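Type-iv like competence pilin ttha1218 (Thermus thermophilus, PDB 5G25) probably takes part in DNA uptake during natural competence as a pilin of the type IV pilus system, here without its N-terminal segment. Local coordinates at residues N18-L23 and F71-R76; A32-A37 and C47-C52; C52-D57 and D67-Q72. All coordinates share one frame; numbering follows the deposited sequence.

Contact 1. Residues N18-L23 and F71-R76; sequences NFMERL and FQVVLR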
loop_
_atom_site.group_PDB
_atom_site.type_symbol
_atom_site.label_atom_id
_atom_site.label_comp_id
_atom_site.label_asym_id
_atom_site.label_seq_id
_atom_site.Cartn_x
_atom_site.Cartn_y
_atom_site.Cartn_z
ATOM N N ASN A 18 0.181 6.482 -9.646
ATOM C CA ASN A 18 -0.283 7.741 -9.067
ATOM C C ASN A 18 -0.975 7.529 -7.751
ATOM O O ASN A 18 -0.785 8.262 -6.808
ATOM C CB ASN A 18 -1.252 8.449 -10.009
ATOM C CG ASN A 18 -0.540 9.129 -11.158
ATOM O OD1 ASN A 18 0.588 9.602 -11.019
ATOM N ND2 ASN A 18 -1.191 9.170 -12.306
ATOM N N PHE A 19 -1.804 6.508 -7.700
ATOM C CA PHE A 19 -2.527 6.221 -6.494
ATOM C C PHE A 19 -1.585 5.744 -5.426
ATOM O O PHE A 19 -1.725 6.108 -4.258
ATOM C CB PHE A 19 -3.614 5.175 -6.738
ATOM C CG PHE A 19 -4.517 5.008 -5.576
ATOM C CD1 PHE A 19 -5.433 6.006 -5.255
ATOM C CD2 PHE A 19 -4.413 3.913 -4.763
ATOM C CE1 PHE A 19 -6.244 5.872 -4.149
ATOM C CE2 PHE A 19 -5.227 3.770 -3.656
ATOM C CZ PHE A 19 -6.144 4.742 -3.351
ATOM N N MET A 20 -0.617 4.925 -5.812
ATOM C CA MET A 20 0.373 4.459 -4.855
ATOM C C MET A 20 1.181 5.615 -4.255
ATOM O O MET A 20 1.506 5.612 -3.058
ATOM C CB MET A 20 1.310 3.463 -5.509
ATOM C CG MET A 20 2.221 2.774 -4.509
ATOM S SD MET A 20 1.350 1.710 -3.323
ATOM C CE MET A 20 1.024 0.241 -4.291
ATOM N N GLU A 21 1.499 6.598 -5.083
ATOM C CA GLU A 21 2.254 7.769 -4.628
ATOM C C GLU A 21 1.359 8.552 -3.688
ATOM O O GLU A 21 1.801 9.061 -2.677
ATOM C CB GLU A 21 2.682 8.610 -5.831
ATOM C CG GLU A 21 3.398 9.924 -5.525
ATOM C CD GLU A 21 4.770 9.727 -4.891
ATOM O OE1 GLU A 21 5.467 8.723 -5.212
ATOM O OE2 GLU A 21 5.151 10.588 -4.061
ATOM N N ARG A 22 0.072 8.618 -4.004
ATOM C CA ARG A 22 -0.868 9.269 -3.106
ATOM C C ARG A 22 -0.902 8.613 -1.716
ATOM O O ARG A 22 -1.014 9.301 -0.693
ATOM C CB ARG A 22 -2.253 9.263 -3.734
ATOM C CG ARG A 22 -3.330 9.801 -2.814
ATOM C CD ARG A 22 -3.094 11.253 -2.468
ATOM N NE ARG A 22 -4.168 11.769 -1.622
ATOM C CZ ARG A 22 -4.302 11.509 -0.325
ATOM N NH1 ARG A 22 -3.410 10.762 0.298
ATOM N NH2 ARG A 22 -5.342 12.001 0.364
ATOM N N LEU A 23 -0.809 7.286 -1.669
ATOM C CA LEU A 23 -0.745 6.577 -0.378
ATOM C C LEU A 23 0.561 6.817 0.346
ATOM O O LEU A 23 0.589 6.943 1.578
ATOM C CB LEU A 23 -0.931 5.075 -0.546
ATOM C CG LEU A 23 -2.293 4.622 -1.071
ATOM C CD1 LEU A 23 -2.268 3.132 -1.363
ATOM C CD2 LEU A 23 -3.378 4.957 -0.057
ATOM N N PHE A 71 3.460 -0.353 6.108
ATOM C CA PHE A 71 2.431 -1.164 5.448
ATOM C C PHE A 71 2.990 -1.716 4.158
ATOM O O PHE A 71 3.601 -0.986 3.386
ATOM C CB PHE A 71 1.195 -0.341 5.078
ATOM C CG PHE A 71 0.403 0.131 6.247
ATOM C CD1 PHE A 71 -0.500 -0.735 6.881
ATOM C CD2 PHE A 71 0.528 1.434 6.713
ATOM C CE1 PHE A 71 -1.233 -0.313 7.961
ATOM C CE2 PHE A 71 -0.234 1.862 7.786
ATOM C CZ PHE A 71 -1.094 0.983 8.420
ATOM N N GLN A 72 2.737 -3.000 3.925
ATOM C CA GLN A 72 2.917 -3.614 2.611
ATOM C C GLN A 72 1.621 -3.402 1.813
ATOM O O GLN A 72 0.537 -3.881 2.180
ATOM C CB GLN A 72 3.243 -5.100 2.779
ATOM C CG GLN A 72 3.348 -5.884 1.492
ATOM C CD GLN A 72 3.191 -7.402 1.716
ATOM O OE1 GLN A 72 3.142 -7.899 2.854
ATOM N NE2 GLN A 72 3.107 -8.137 0.623
ATOM N N VAL A 73 1.728 -2.646 0.736
ATOM C CA VAL A 73 0.569 -2.235 -0.023
ATOM C C VAL A 73 0.591 -2.986 -1.336
ATOM O O VAL A 73 1.602 -2.965 -2.040
ATOM C CB VAL A 73 0.611 -0.716 -0.281
ATOM C CG1 VAL A 73 -0.623 -0.257 -1.038
ATOM C CG2 VAL A 73 0.734 0.047 1.027
ATOM N N VAL A 74 -0.510 -3.688 -1.633
ATOM C CA VAL A 74 -0.681 -4.384 -2.901
ATOM C C VAL A 74 -1.898 -3.804 -3.640
ATOM O O VAL A 74 -3.037 -3.910 -3.193
ATOM C CB VAL A 74 -0.853 -5.895 -2.699
ATOM C CG1 VAL A 74 -0.913 -6.615 -4.038
ATOM C CG2 VAL A 74 0.282 -6.447 -1.856
ATOM N N LEU A 75 -1.629 -3.165 -4.765
ATOM C CA LEU A 75 -2.654 -2.639 -5.646
ATOM C C LEU A 75 -2.791 -3.619 -6.815
ATOM O O LEU A 75 -1.779 -4.002 -7.424
ATOM C CB LEU A 75 -2.198 -1.267 -6.160
ATOM C CG LEU A 75 -3.163 -0.114 -6.350
ATOM C CD1 LEU A 75 -4.179 -0.027 -5.219
ATOM C CD2 LEU A 75 -2.347 1.178 -6.440
ATOM N N ARG A 76 -4.029 -4.026 -7.111
ATOM C CA ARG A 76 -4.326 -4.992 -8.184
ATOM C C ARG A 76 -5.466 -4.485 -9.035
ATOM O O ARG A 76 -6.540 -4.176 -8.531
ATOM C CB ARG A 76 -4.729 -6.359 -7.624
ATOM C CG ARG A 76 -3.571 -7.154 -7.053
ATOM C CD ARG A 76 -3.954 -8.587 -6.682
ATOM N NE ARG A 76 -2.823 -9.525 -6.779
ATOM C CZ ARG A 76 -2.195 -10.083 -5.741
ATOM N NH1 ARG A 76 -2.575 -9.814 -4.479
ATOM N NH2 ARG A 76 -1.189 -10.934 -5.962
#

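Contact 2. Residues A32-A37 and C47-C52; sequences ALCNGA and CTAIPC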
loop_
_atom_site.group_PDB
_atom_site.type_symbol
_atom_site.label_atom_id
_atom_site.label_comp_id
_atom_site.label_asym_id
_atom_site.label_seq_id
_atom_site.Cartn_x
_atom_site.Cartn_y
_atom_site.Cartn_z
ATOM N N ALA A 32 -7.722 3.681 5.749
ATOM C CA ALA A 32 -8.967 4.172 5.139
ATOM C C ALA A 32 -8.905 4.254 3.605
ATOM O O ALA A 32 -9.855 3.886 2.925
ATOM C CB ALA A 32 -9.296 5.547 5.682
ATOM N N LEU A 33 -7.786 4.725 3.069
ATOM C CA LEU A 33 -7.641 4.892 1.628
ATOM C C LEU A 33 -7.356 3.594 0.864
ATOM O O LEU A 33 -7.571 3.552 -0.342
ATOM C CB LEU A 33 -6.489 5.869 1.329
ATOM C CG LEU A 33 -6.644 7.262 1.913
ATOM C CD1 LEU A 33 -5.291 7.992 1.847
ATOM C CD2 LEU A 33 -7.727 8.000 1.138
ATOM N N CYS A 34 -6.812 2.586 1.551
ATOM C CA CYS A 34 -6.421 1.336 0.908
ATOM C C CYS A 34 -7.161 0.250 1.662
ATOM O O CYS A 34 -6.647 -0.336 2.597
ATOM C CB CYS A 34 -4.907 1.123 0.981
ATOM S SG CYS A 34 -4.329 -0.427 0.209
ATOM N N ASN A 35 -8.401 0.021 1.261
ATOM C CA ASN A 35 -9.349 -0.742 2.080
ATOM C C ASN A 35 -10.404 -1.452 1.205
ATOM O O ASN A 35 -11.623 -1.265 1.383
ATOM C CB ASN A 35 -10.039 0.219 3.060
ATOM C CG ASN A 35 -10.858 -0.502 4.114
ATOM O OD1 ASN A 35 -10.505 -1.584 4.534
ATOM N ND2 ASN A 35 -11.942 0.106 4.545
ATOM N N GLY A 36 -9.924 -2.227 0.238
ATOM C CA GLY A 36 -10.815 -2.931 -0.687
ATOM C C GLY A 36 -10.957 -2.316 -2.073
ATOM O O GLY A 36 -10.015 -1.737 -2.616
ATOM N N ALA A 37 -12.122 -2.462 -2.678
ATOM C CA ALA A 37 -12.204 -2.271 -4.133
ATOM C C ALA A 37 -12.279 -0.823 -4.541
ATOM O O ALA A 37 -12.839 0.004 -3.832
ATOM C CB ALA A 37 -13.379 -3.044 -4.733
ATOM N N CYS A 47 -7.197 -2.589 -3.377
ATOM C CA CYS A 47 -6.048 -2.177 -2.616
ATOM C C CYS A 47 -6.109 -2.878 -1.288
ATOM O O CYS A 47 -7.114 -2.793 -0.593
ATOM C CB CYS A 47 -6.059 -0.668 -2.368
ATOM S SG CYS A 47 -4.451 -0.022 -1.779
ATOM N N THR A 48 -5.017 -3.532 -0.936
ATOM C CA THR A 48 -4.860 -4.168 0.358
ATOM C C THR A 48 -3.557 -3.671 1.009
ATOM O O THR A 48 -2.499 -3.660 0.371
ATOM C CB THR A 48 -4.714 -5.699 0.203
ATOM O OG1 THR A 48 -5.773 -6.229 -0.586
ATOM C CG2 THR A 48 -4.698 -6.361 1.553
ATOM N N ALA A 49 -3.664 -3.310 2.286
ATOM C CA ALA A 49 -2.570 -2.842 3.102
ATOM C C ALA A 49 -2.373 -3.757 4.304
ATOM O O ALA A 49 -3.207 -3.821 5.188
ATOM C CB ALA A 49 -2.839 -1.418 3.579
ATOM N N ILE A 50 -1.232 -4.425 4.354
ATOM C CA ILE A 50 -0.899 -5.317 5.455
ATOM C C ILE A 50 0.025 -4.600 6.441
ATOM O O ILE A 50 1.129 -4.210 6.083
ATOM C CB ILE A 50 -0.190 -6.572 4.903
ATOM C CG1 ILE A 50 -1.124 -7.344 3.962
ATOM C CG2 ILE A 50 0.321 -7.472 6.021
ATOM C CD1 ILE A 50 -0.893 -7.056 2.493
ATOM N N PRO A 51 -0.397 -4.462 7.702
ATOM C CA PRO A 51 0.536 -3.851 8.665
ATOM C C PRO A 51 1.819 -4.681 8.839
ATOM O O PRO A 51 1.750 -5.916 8.892
ATOM C CB PRO A 51 -0.267 -3.834 9.966
ATOM C CG PRO A 51 -1.214 -4.987 9.837
ATOM C CD PRO A 51 -1.576 -5.044 8.368
ATOM N N CYS A 52 2.967 -4.003 8.893
ATOM C CA CYS A 52 4.274 -4.655 9.049
ATOM C C CYS A 52 5.041 -4.072 10.221
ATOM O O CYS A 52 4.939 -2.872 10.514
ATOM C CB CYS A 52 5.150 -4.488 7.815
ATOM S SG CYS A 52 4.450 -5.078 6.266
#

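Contact 3. Residues C52-D57 and D67-Q72; sequences CNVAQD and DVRAFQ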
loop_
_atom_site.group_PDB
_atom_site.type_symbol
_atom_site.label_atom_id
_atom_site.label_comp_id
_atom_site.label_asym_id
_atom_site.label_seq_id
_atom_site.Cartn_x
_atom_site.Cartn_y
_atom_site.Cartn_z
ATOM N N CYS A 52 2.967 -4.003 8.893
ATOM C CA CYS A 52 4.274 -4.655 9.049
ATOM C C CYS A 52 5.041 -4.072 10.221
ATOM O O CYS A 52 4.939 -2.872 10.514
ATOM C CB CYS A 52 5.150 -4.488 7.815
ATOM S SG CYS A 52 4.450 -5.078 6.266
ATOM N N ASN A 53 5.804 -4.928 10.894
ATOM C CA ASN A 53 6.789 -4.441 11.828
ATOM C C ASN A 53 8.074 -4.126 11.085
ATOM O O ASN A 53 8.327 -4.629 9.978
ATOM C CB ASN A 53 7.088 -5.472 12.911
ATOM C CG ASN A 53 7.480 -4.832 14.231
ATOM O OD1 ASN A 53 7.783 -3.628 14.320
ATOM N ND2 ASN A 53 7.453 -5.634 15.278
ATOM N N VAL A 54 8.893 -3.300 11.717
ATOM C CA VAL A 54 10.227 -2.972 11.193
ATOM C C VAL A 54 11.253 -3.176 12.282
ATOM O O VAL A 54 11.189 -2.503 13.301
ATOM C CB VAL A 54 10.284 -1.503 10.726
ATOM C CG1 VAL A 54 11.717 -1.089 10.414
ATOM C CG2 VAL A 54 9.385 -1.311 9.510
ATOM N N ALA A 55 12.191 -4.099 12.084
ATOM C CA ALA A 55 13.199 -4.359 13.130
ATOM C C ALA A 55 14.162 -3.176 13.282
ATOM O O ALA A 55 14.207 -2.285 12.434
ATOM C CB ALA A 55 13.972 -5.640 12.846
ATOM N N GLN A 56 14.936 -3.173 14.361
ATOM C CA GLN A 56 15.961 -2.146 14.559
ATOM C C GLN A 56 16.957 -2.088 13.405
ATOM O O GLN A 56 17.500 -1.029 13.114
ATOM C CB GLN A 56 16.698 -2.353 15.883
ATOM C CG GLN A 56 15.926 -1.791 17.069
ATOM C CD GLN A 56 16.694 -1.900 18.370
ATOM O OE1 GLN A 56 17.734 -2.558 18.437
ATOM N NE2 GLN A 56 16.189 -1.246 19.412
ATOM N N ASP A 57 17.166 -3.217 12.733
ATOM C CA ASP A 57 18.033 -3.266 11.560
ATOM C C ASP A 57 17.321 -2.957 10.232
ATOM O O ASP A 57 17.945 -2.962 9.155
ATOM C CB ASP A 57 18.753 -4.616 11.494
ATOM C CG ASP A 57 17.913 -5.716 10.876
ATOM O OD1 ASP A 57 16.731 -5.889 11.243
ATOM O OD2 ASP A 57 18.464 -6.434 10.019
ATOM N N ASP A 67 4.110 -3.946 16.775
ATOM C CA ASP A 67 3.957 -2.569 16.310
ATOM C C ASP A 67 3.772 -2.514 14.809
ATOM O O ASP A 67 4.306 -3.342 14.067
ATOM C CB ASP A 67 5.171 -1.714 16.658
ATOM C CG ASP A 67 5.500 -1.749 18.120
ATOM O OD1 ASP A 67 4.624 -1.374 18.934
ATOM O OD2 ASP A 67 6.637 -2.153 18.451
ATOM N N VAL A 68 3.006 -1.525 14.374
ATOM C CA VAL A 68 2.822 -1.277 12.973
ATOM C C VAL A 68 3.769 -0.133 12.643
ATOM O O VAL A 68 3.554 0.992 13.068
ATOM C CB VAL A 68 1.353 -0.931 12.664
ATOM C CG1 VAL A 68 1.172 -0.593 11.198
ATOM C CG2 VAL A 68 0.450 -2.098 13.044
ATOM N N ARG A 69 4.855 -0.439 11.941
ATOM C CA ARG A 69 5.814 0.592 11.566
ATOM C C ARG A 69 5.826 0.855 10.065
ATOM O O ARG A 69 6.474 1.792 9.618
ATOM C CB ARG A 69 7.220 0.254 12.075
ATOM C CG ARG A 69 7.315 0.163 13.602
ATOM C CD ARG A 69 8.426 1.035 14.185
ATOM N NE ARG A 69 9.752 0.676 13.674
ATOM C CZ ARG A 69 10.903 1.238 14.050
ATOM N NH1 ARG A 69 10.931 2.206 14.960
ATOM N NH2 ARG A 69 12.043 0.822 13.513
ATOM N N ALA A 70 5.104 0.038 9.299
ATOM C CA ALA A 70 5.026 0.209 7.864
ATOM C C ALA A 70 3.863 -0.606 7.353
ATOM O O ALA A 70 3.342 -1.446 8.080
ATOM C CB ALA A 70 6.315 -0.252 7.208
ATOM N N PHE A 71 3.460 -0.353 6.108
ATOM C CA PHE A 71 2.431 -1.164 5.448
ATOM C C PHE A 71 2.990 -1.716 4.158
ATOM O O PHE A 71 3.601 -0.986 3.386
ATOM C CB PHE A 71 1.195 -0.341 5.078
ATOM C CG PHE A 71 0.403 0.131 6.247
ATOM C CD1 PHE A 71 -0.500 -0.735 6.881
ATOM C CD2 PHE A 71 0.528 1.434 6.713
ATOM C CE1 PHE A 71 -1.233 -0.313 7.961
ATOM C CE2 PHE A 71 -0.234 1.862 7.786
ATOM C CZ PHE A 71 -1.094 0.983 8.420
ATOM N N GLN A 72 2.737 -3.000 3.925
ATOM C CA GLN A 72 2.917 -3.614 2.611
ATOM C C GLN A 72 1.621 -3.402 1.813
ATOM O O GLN A 72 0.537 -3.881 2.180
ATOM C CB GLN A 72 3.243 -5.100 2.779
ATOM C CG GLN A 72 3.348 -5.884 1.492
ATOM C CD GLN A 72 3.191 -7.402 1.716
ATOM O OE1 GLN A 72 3.142 -7.899 2.854
ATOM N NE2 GLN A 72 3.107 -8.137 0.623
#

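Contact 1. Residues N18-L23 and F71-R76
Met20 on helix 18-23 lies over Leu75 and Val73 of strand 71-76, with the two axes running nearly antiparallel at 156° and 10.2 Å apart at their closest. No hydrogen bond joins the two segments; the contact is apolar throughout. Met20 is the main link from the helix. Its CG is anti to the backbone N (chi1 -171°), and bends at chi2 and chi3 bring the thioether down to the strand. There Met20 and Val73 meet tip to tip, Met20 SD lying 3.6 Å from Val73 CG1. The methyl Met20 CE also reaches Leu75 CB at 4.0 Å. With an alanine in its place the thioether would be gone, and a gap would probably open between the helix and Val73 and Leu75. Leu23 CD1 touches the same Val73 CG1, at 3.8 Å, so this methyl packs against two helix residues. Phe19 meets Leu75 at about a right angle. Leu75 CD2 sits at the edge of the Phe19 ring, near its plane, 3.8 Å from Phe19 CD2. The helix thus packs along strand 70-77 on one face of the antiparallel sheet. Met20 also touches Leu82 and Thr84 of strand 80-87, while Leu23 touches Cys47 of strand 43-54.

Contact 2. Residues A32-A37 and C47-C52
Cys34 and Cys47 are joined by a disulfide, with Cys34 SG and Cys47 SG 2.0 Å apart. Both cysteines hold SG anti to the backbone N, with chi1 180° at Cys34 and -166° at Cys47. With these torsions the two sulfurs meet, and chi3 is -96°, close to the relaxed value for a disulfide. Cys34 SG also packs against Ala49 CB at 3.8 Å. Cys34 SG so meets both Cys47 and Ala49, two residues apart on the strand. Cys34 is the first residue to leave helical geometry after helix 30-33, and the chain then turns into strand 36-40. Gly36 and Cys47 form an antiparallel hydrogen-bonded pair. Gly36 N donates to Cys47 O at 3.0 Å, and Cys47 N donates back to Gly36 O at 3.0 Å. The backbone angles of Gly36 would press a CB against the carbonyl O of Asn35, so glycine suits this site. Asn35 points away from the strand, and its ND2 binds a glycerol, probably from the crystallisation liquor. Leu23 and Val73 pack against both cysteines. The arrangement is a beta hairpin of strands 36-40 and 43-54, with a disulfide tying its entry to its second strand.

Contact 3. Residues C52-D57 and D67-Q72
The Arg69 guanidinium lies beside Val54, with Val54 CB at its edge, in the plane, 3.7 Å from Arg69 NE. Val54 O and Ala55 O approach the same group obliquely. The Asn53 amide is turned 82° from the guanidinium plane, and the two side chains slant across one another. At the start of strand 70-77 lies a classic beta bulge, in which Arg69 and Ala70 both face Cys52. The short strand segments are antiparallel in sense but strongly twisted, at 133°. Cys52 pairs with Ala70 as a hydrogen-bonded pair, and Cys52 N donates to Ala70 O. Two backbone N-H groups grip Cys52 O. The bond from Arg69 N is 2.8 Å long and that from Ala70 N is longer, at 3.2 Å.

Val54 and Arg69 cross at about a right angle. Arg69 CG is anti to the carbonyl carbon, and bends at chi2 and chi3 carry the chain across the valine. Val54 CG2 rests on Arg69 CB and also reaches Ala70 CB at 4.0 Å. Val54 CG1 lies near Arg69 NH2. Asn53 comes close to the backbone of Asp67, with Asn53 CA making a CA-H...O contact to Asp67 O. Asp67 O also accepts a hydrogen bond from Thr64 OG1, within the loop that links the strands. At the far end Cys52 SG, bonded to Cys62, packs against Gln72 CB at 3.7 Å. Beside the bulge, Asn53 turns its amide back on its own chain: Val54 N donates to Asn53 OD1 at 2.8 Å, with a bent N-H...O angle of 134°.

Overall arrangement
From the N terminus the chain first forms helix 11-24, which contact 1 sets against strand 70-77. This closes the widest loop, with 47 residues between the segments, and contact 2 is nested within it. Contact 2 ties the end of helix 30-33 and the start of strand 36-40 to strand 43-54. Contact 3 follows in series. It closes the loop between strands 43-54 and 70-77, and ends on the strand used by contact 1. Cys52 belongs to contacts 2 and 3, while Phe71 and Gln72 belong to contacts 1 and 3. Backbone bonds between strands 43-54 and 70-77, such as Val74 N to Thr48 O, join contacts 1 and 2 within one antiparallel sheet.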